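PDB 5SWV: pentafunctional AROM polypeptide from Schizosaccharomyces pombe, which carries five enzyme activities of the shikimate pathway, the fragment here comprising its dehydroquinate dehydratase and shikimate dehydrogenase portions. Local coordinates for residues Ile249-Lys262 / Pro280-Val294. Residues are numbered along the deposited sequence; the frame is centred on the assembly and turned at random.
Sequences ILPEKFFLFGKPIK and PHTYEAFETDTVDEV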
# COMPACT_ATOMS: atom_id res chain seq x y z
N ILE A 249 -9.57 -15.01 11.93
CA ILE A 249 -10.19 -14.45 10.71
C ILE A 249 -11.30 -15.35 10.22
O ILE A 249 -11.05 -16.50 9.86
CB ILE A 249 -9.16 -14.31 9.58
CG1 ILE A 249 -8.17 -13.20 9.91
CG2 ILE A 249 -9.84 -14.01 8.24
CD1 ILE A 249 -6.93 -13.19 9.04
N LEU A 250 -12.52 -14.82 10.16
CA LEU A 250 -13.69 -15.58 9.69
C LEU A 250 -13.94 -15.39 8.18
O LEU A 250 -13.63 -14.34 7.63
CB LEU A 250 -14.96 -15.21 10.48
CG LEU A 250 -15.02 -15.46 12.00
CD1 LEU A 250 -16.46 -15.31 12.52
CD2 LEU A 250 -14.48 -16.82 12.41
N PRO A 251 -14.49 -16.43 7.51
CA PRO A 251 -14.88 -16.36 6.10
C PRO A 251 -15.95 -15.34 5.84
O PRO A 251 -16.89 -15.22 6.62
CB PRO A 251 -15.46 -17.74 5.82
CG PRO A 251 -14.80 -18.63 6.78
CD PRO A 251 -14.55 -17.82 8.01
N GLU A 252 -15.84 -14.68 4.70
CA GLU A 252 -16.65 -13.54 4.35
C GLU A 252 -17.07 -13.67 2.89
O GLU A 252 -16.32 -14.19 2.05
CB GLU A 252 -15.91 -12.22 4.62
CG GLU A 252 -16.06 -11.71 6.05
CD GLU A 252 -15.03 -10.65 6.45
OE1 GLU A 252 -14.84 -9.67 5.71
OE2 GLU A 252 -14.41 -10.79 7.53
N LYS A 253 -18.31 -13.25 2.62
CA LYS A 253 -18.85 -13.27 1.28
C LYS A 253 -18.77 -11.87 0.66
O LYS A 253 -19.27 -10.90 1.24
CB LYS A 253 -20.29 -13.73 1.30
CG LYS A 253 -20.48 -15.12 1.87
CD LYS A 253 -21.48 -15.92 1.06
CE LYS A 253 -21.78 -17.28 1.69
NZ LYS A 253 -22.81 -17.13 2.76
N PHE A 254 -18.12 -11.78 -0.49
CA PHE A 254 -18.02 -10.55 -1.28
C PHE A 254 -18.83 -10.68 -2.57
O PHE A 254 -19.07 -11.78 -3.05
CB PHE A 254 -16.55 -10.24 -1.59
CG PHE A 254 -15.76 -9.84 -0.38
CD1 PHE A 254 -15.14 -10.79 0.41
CD2 PHE A 254 -15.65 -8.50 -0.01
CE1 PHE A 254 -14.43 -10.42 1.56
CE2 PHE A 254 -14.92 -8.13 1.12
CZ PHE A 254 -14.32 -9.08 1.90
N PHE A 255 -19.25 -9.54 -3.11
CA PHE A 255 -20.20 -9.52 -4.20
C PHE A 255 -19.92 -8.41 -5.23
O PHE A 255 -19.13 -7.52 -4.98
CB PHE A 255 -21.62 -9.36 -3.64
CG PHE A 255 -22.07 -10.51 -2.79
CD1 PHE A 255 -22.65 -11.63 -3.36
CD2 PHE A 255 -21.90 -10.48 -1.41
CE1 PHE A 255 -23.06 -12.71 -2.57
CE2 PHE A 255 -22.30 -11.55 -0.61
CZ PHE A 255 -22.88 -12.66 -1.19
N LEU A 256 -20.55 -8.53 -6.39
CA LEU A 256 -20.59 -7.48 -7.40
C LEU A 256 -22.05 -7.21 -7.72
O LEU A 256 -22.77 -8.13 -8.07
CB LEU A 256 -19.86 -7.92 -8.66
CG LEU A 256 -19.87 -6.94 -9.86
CD1 LEU A 256 -19.23 -5.60 -9.49
CD2 LEU A 256 -19.17 -7.54 -11.08
N PHE A 257 -22.49 -5.96 -7.58
CA PHE A 257 -23.84 -5.57 -7.95
C PHE A 257 -23.79 -4.81 -9.26
O PHE A 257 -22.84 -4.06 -9.51
CB PHE A 257 -24.43 -4.67 -6.89
CG PHE A 257 -24.42 -5.25 -5.50
CD1 PHE A 257 -24.76 -6.58 -5.26
CD2 PHE A 257 -24.14 -4.43 -4.40
CE1 PHE A 257 -24.78 -7.08 -3.96
CE2 PHE A 257 -24.16 -4.93 -3.11
CZ PHE A 257 -24.48 -6.25 -2.89
N GLY A 258 -24.83 -4.97 -10.07
CA GLY A 258 -24.95 -4.30 -11.37
C GLY A 258 -25.70 -5.16 -12.36
O GLY A 258 -26.20 -6.23 -12.01
N LYS A 259 -25.76 -4.69 -13.61
CA LYS A 259 -26.49 -5.37 -14.68
C LYS A 259 -26.17 -4.75 -16.04
O LYS A 259 -26.39 -3.56 -16.23
CB LYS A 259 -27.99 -5.28 -14.43
CG LYS A 259 -28.83 -6.23 -15.26
CD LYS A 259 -30.32 -5.92 -15.10
CE LYS A 259 -31.20 -6.65 -16.11
NZ LYS A 259 -31.44 -8.05 -15.66
N PRO A 260 -25.66 -5.54 -17.01
CA PRO A 260 -25.25 -6.95 -16.96
C PRO A 260 -23.86 -7.14 -16.31
O PRO A 260 -22.97 -6.32 -16.50
CB PRO A 260 -25.21 -7.36 -18.43
CG PRO A 260 -24.89 -6.09 -19.16
CD PRO A 260 -25.51 -4.97 -18.37
N ILE A 261 -23.70 -8.21 -15.54
CA ILE A 261 -22.41 -8.58 -14.93
C ILE A 261 -21.96 -10.01 -15.22
O ILE A 261 -20.81 -10.34 -14.98
CB ILE A 261 -22.39 -8.26 -13.42
CG1 ILE A 261 -23.52 -8.98 -12.68
CG2 ILE A 261 -22.53 -6.76 -13.20
CD1 ILE A 261 -23.52 -8.72 -11.20
N LYS A 262 -22.86 -10.86 -15.73
CA LYS A 262 -22.54 -12.09 -16.44
C LYS A 262 -21.04 -12.28 -16.73
O LYS A 262 -20.43 -13.19 -16.21
CB LYS A 262 -23.37 -12.10 -17.76
CG LYS A 262 -23.28 -13.34 -18.67
CD LYS A 262 -24.13 -13.15 -19.96
CE LYS A 262 -23.84 -14.16 -21.08
NZ LYS A 262 -24.68 -15.40 -21.10
N PRO A 280 -9.89 -17.08 3.16
CA PRO A 280 -10.93 -18.08 2.90
C PRO A 280 -12.19 -17.51 2.28
O PRO A 280 -13.25 -18.11 2.42
CB PRO A 280 -11.27 -18.55 4.31
CG PRO A 280 -11.22 -17.27 5.10
CD PRO A 280 -10.18 -16.37 4.43
N HIS A 281 -12.11 -16.37 1.61
CA HIS A 281 -13.31 -15.62 1.24
C HIS A 281 -13.86 -16.14 -0.10
O HIS A 281 -13.20 -16.93 -0.78
CB HIS A 281 -13.01 -14.12 1.17
CG HIS A 281 -12.43 -13.53 2.44
ND1 HIS A 281 -12.92 -13.80 3.69
CD2 HIS A 281 -11.40 -12.66 2.62
CE1 HIS A 281 -12.23 -13.13 4.60
NE2 HIS A 281 -11.30 -12.43 3.97
N THR A 282 -15.07 -15.72 -0.44
CA THR A 282 -15.61 -15.93 -1.79
C THR A 282 -16.05 -14.60 -2.38
O THR A 282 -16.38 -13.69 -1.63
CB THR A 282 -16.81 -16.88 -1.77
OG1 THR A 282 -17.78 -16.42 -0.83
CG2 THR A 282 -16.37 -18.28 -1.38
N TYR A 283 -16.07 -14.50 -3.72
CA TYR A 283 -16.59 -13.32 -4.44
C TYR A 283 -17.51 -13.77 -5.57
O TYR A 283 -17.12 -14.59 -6.39
CB TYR A 283 -15.43 -12.49 -5.00
CG TYR A 283 -15.74 -11.09 -5.57
CD1 TYR A 283 -16.43 -10.92 -6.77
CD2 TYR A 283 -15.26 -9.94 -4.94
CE1 TYR A 283 -16.66 -9.65 -7.30
CE2 TYR A 283 -15.49 -8.67 -5.47
CZ TYR A 283 -16.18 -8.53 -6.64
OH TYR A 283 -16.38 -7.27 -7.14
N GLU A 284 -18.71 -13.21 -5.62
CA GLU A 284 -19.76 -13.63 -6.56
C GLU A 284 -20.45 -12.47 -7.25
O GLU A 284 -20.89 -11.52 -6.61
CB GLU A 284 -20.85 -14.42 -5.83
CG GLU A 284 -20.43 -15.78 -5.32
CD GLU A 284 -21.20 -16.22 -4.08
OE1 GLU A 284 -21.81 -17.30 -4.16
OE2 GLU A 284 -21.17 -15.50 -3.03
N ALA A 285 -20.61 -12.57 -8.56
CA ALA A 285 -21.61 -11.76 -9.26
C ALA A 285 -23.01 -12.00 -8.65
O ALA A 285 -23.39 -13.14 -8.38
CB ALA A 285 -21.61 -12.09 -10.74
N PHE A 286 -23.73 -10.92 -8.38
CA PHE A 286 -25.11 -10.99 -7.89
C PHE A 286 -25.95 -9.96 -8.65
O PHE A 286 -26.24 -8.87 -8.17
CB PHE A 286 -25.16 -10.76 -6.38
CG PHE A 286 -26.48 -11.11 -5.76
CD1 PHE A 286 -26.78 -12.44 -5.44
CD2 PHE A 286 -27.44 -10.13 -5.52
CE1 PHE A 286 -28.01 -12.77 -4.88
CE2 PHE A 286 -28.66 -10.46 -4.96
CZ PHE A 286 -28.96 -11.78 -4.64
N GLU A 287 -26.33 -10.35 -9.87
CA GLU A 287 -27.07 -9.50 -10.78
C GLU A 287 -28.49 -9.28 -10.28
O GLU A 287 -29.14 -10.23 -9.89
CB GLU A 287 -27.10 -10.13 -12.17
CG GLU A 287 -27.42 -9.13 -13.26
CD GLU A 287 -27.44 -9.77 -14.63
OE1 GLU A 287 -26.35 -9.96 -15.24
OE2 GLU A 287 -28.56 -10.06 -15.10
N THR A 288 -28.97 -8.04 -10.28
CA THR A 288 -30.36 -7.78 -9.90
C THR A 288 -31.04 -6.77 -10.82
O THR A 288 -30.38 -5.92 -11.42
CB THR A 288 -30.50 -7.27 -8.46
OG1 THR A 288 -29.82 -6.01 -8.34
CG2 THR A 288 -29.95 -8.29 -7.48
N ASP A 289 -32.37 -6.88 -10.89
CA ASP A 289 -33.21 -6.06 -11.76
C ASP A 289 -33.45 -4.67 -11.19
O ASP A 289 -33.55 -3.69 -11.94
CB ASP A 289 -34.55 -6.76 -12.04
CG ASP A 289 -34.41 -7.94 -13.00
OD1 ASP A 289 -33.47 -7.98 -13.81
OD2 ASP A 289 -35.27 -8.84 -12.94
N THR A 290 -33.58 -4.61 -9.87
CA THR A 290 -33.61 -3.35 -9.14
C THR A 290 -32.41 -3.29 -8.21
O THR A 290 -31.79 -4.31 -7.89
CB THR A 290 -34.92 -3.15 -8.32
OG1 THR A 290 -34.90 -3.94 -7.12
CG2 THR A 290 -36.15 -3.50 -9.15
N VAL A 291 -32.09 -2.08 -7.78
CA VAL A 291 -31.09 -1.85 -6.74
C VAL A 291 -31.56 -2.30 -5.35
O VAL A 291 -30.74 -2.57 -4.48
CB VAL A 291 -30.68 -0.36 -6.70
CG1 VAL A 291 -31.77 0.50 -6.06
CG2 VAL A 291 -29.35 -0.18 -5.99
N ASP A 292 -32.87 -2.35 -5.13
CA ASP A 292 -33.40 -2.59 -3.79
C ASP A 292 -33.25 -4.01 -3.33
O ASP A 292 -33.26 -4.28 -2.13
CB ASP A 292 -34.86 -2.17 -3.72
CG ASP A 292 -35.02 -0.70 -3.94
OD1 ASP A 292 -34.70 0.05 -2.98
OD2 ASP A 292 -35.38 -0.31 -5.08
N GLU A 293 -33.08 -4.91 -4.30
CA GLU A 293 -32.85 -6.31 -4.04
C GLU A 293 -31.48 -6.61 -3.42
O GLU A 293 -31.28 -7.71 -2.90
CB GLU A 293 -33.04 -7.13 -5.33
CG GLU A 293 -34.48 -7.15 -5.85
CD GLU A 293 -34.58 -7.64 -7.29
OE1 GLU A 293 -34.85 -8.83 -7.50
OE2 GLU A 293 -34.39 -6.84 -8.23
N VAL A 294 -30.54 -5.66 -3.45
CA VAL A 294 -29.21 -5.87 -2.85
C VAL A 294 -29.20 -5.64 -1.33
O VAL A 294 -28.22 -5.97 -0.67
CB VAL A 294 -28.09 -5.02 -3.51
CG1 VAL A 294 -28.20 -5.02 -5.04
CG2 VAL A 294 -28.05 -3.59 -2.96
O HOH W 1 -27.11 -6.18 -8.50
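Phe254 CB packs against Tyr283 CD2 (3.6 Å) where the two residues pair on neighbouring parallel strands. Five backbone bonds pair 253-257 with 282-285 and the residues flanking them, from Thr282 N to Glu252 O (3.2 Å) through to Phe286 N to Leu256 O (3.0 Å).

Glu287 can be followed outward from this pairing. Its CB lies 3.8 Å from Ile261 CG1, its CG meets Gly258 O at 3.4 Å, and CG and CD lie alongside Lys259 CG. With CG anti to the backbone N (chi1 -161°), the chain runs on extended and carries the carboxylate to residues 259-262. There OE1 accepts from Ile261 N at 3.2 Å, a nearly straight bond (172°) arriving on the anti side and tilted out of the carboxylate plane, whereas Glu287 OE2 faces Lys259 NZ in a looser salt bridge (3.6 Å). The same ammonium makes a shorter one, NZ to Asp289 OD1 at 2.7 Å, so two carboxylates share one lysine.

At the opposite end, the edge of Phe254 points at the face of His281, planes at 65°. Near Gly258, Val294 CB makes a CH-pi contact over the Phe257 face. One water accepts from Gly258 N and donates to Phe286 O and Thr288 OG1, joining the two segments just past their paired strands.

Helix 266-277 links the strands in a beta-alpha-beta unit of the shikimate dehydrogenase substrate-binding domain and covers Phe254 and Tyr283; strand 303-308 flanks 253-257, and 282-285 forms the sheet edge.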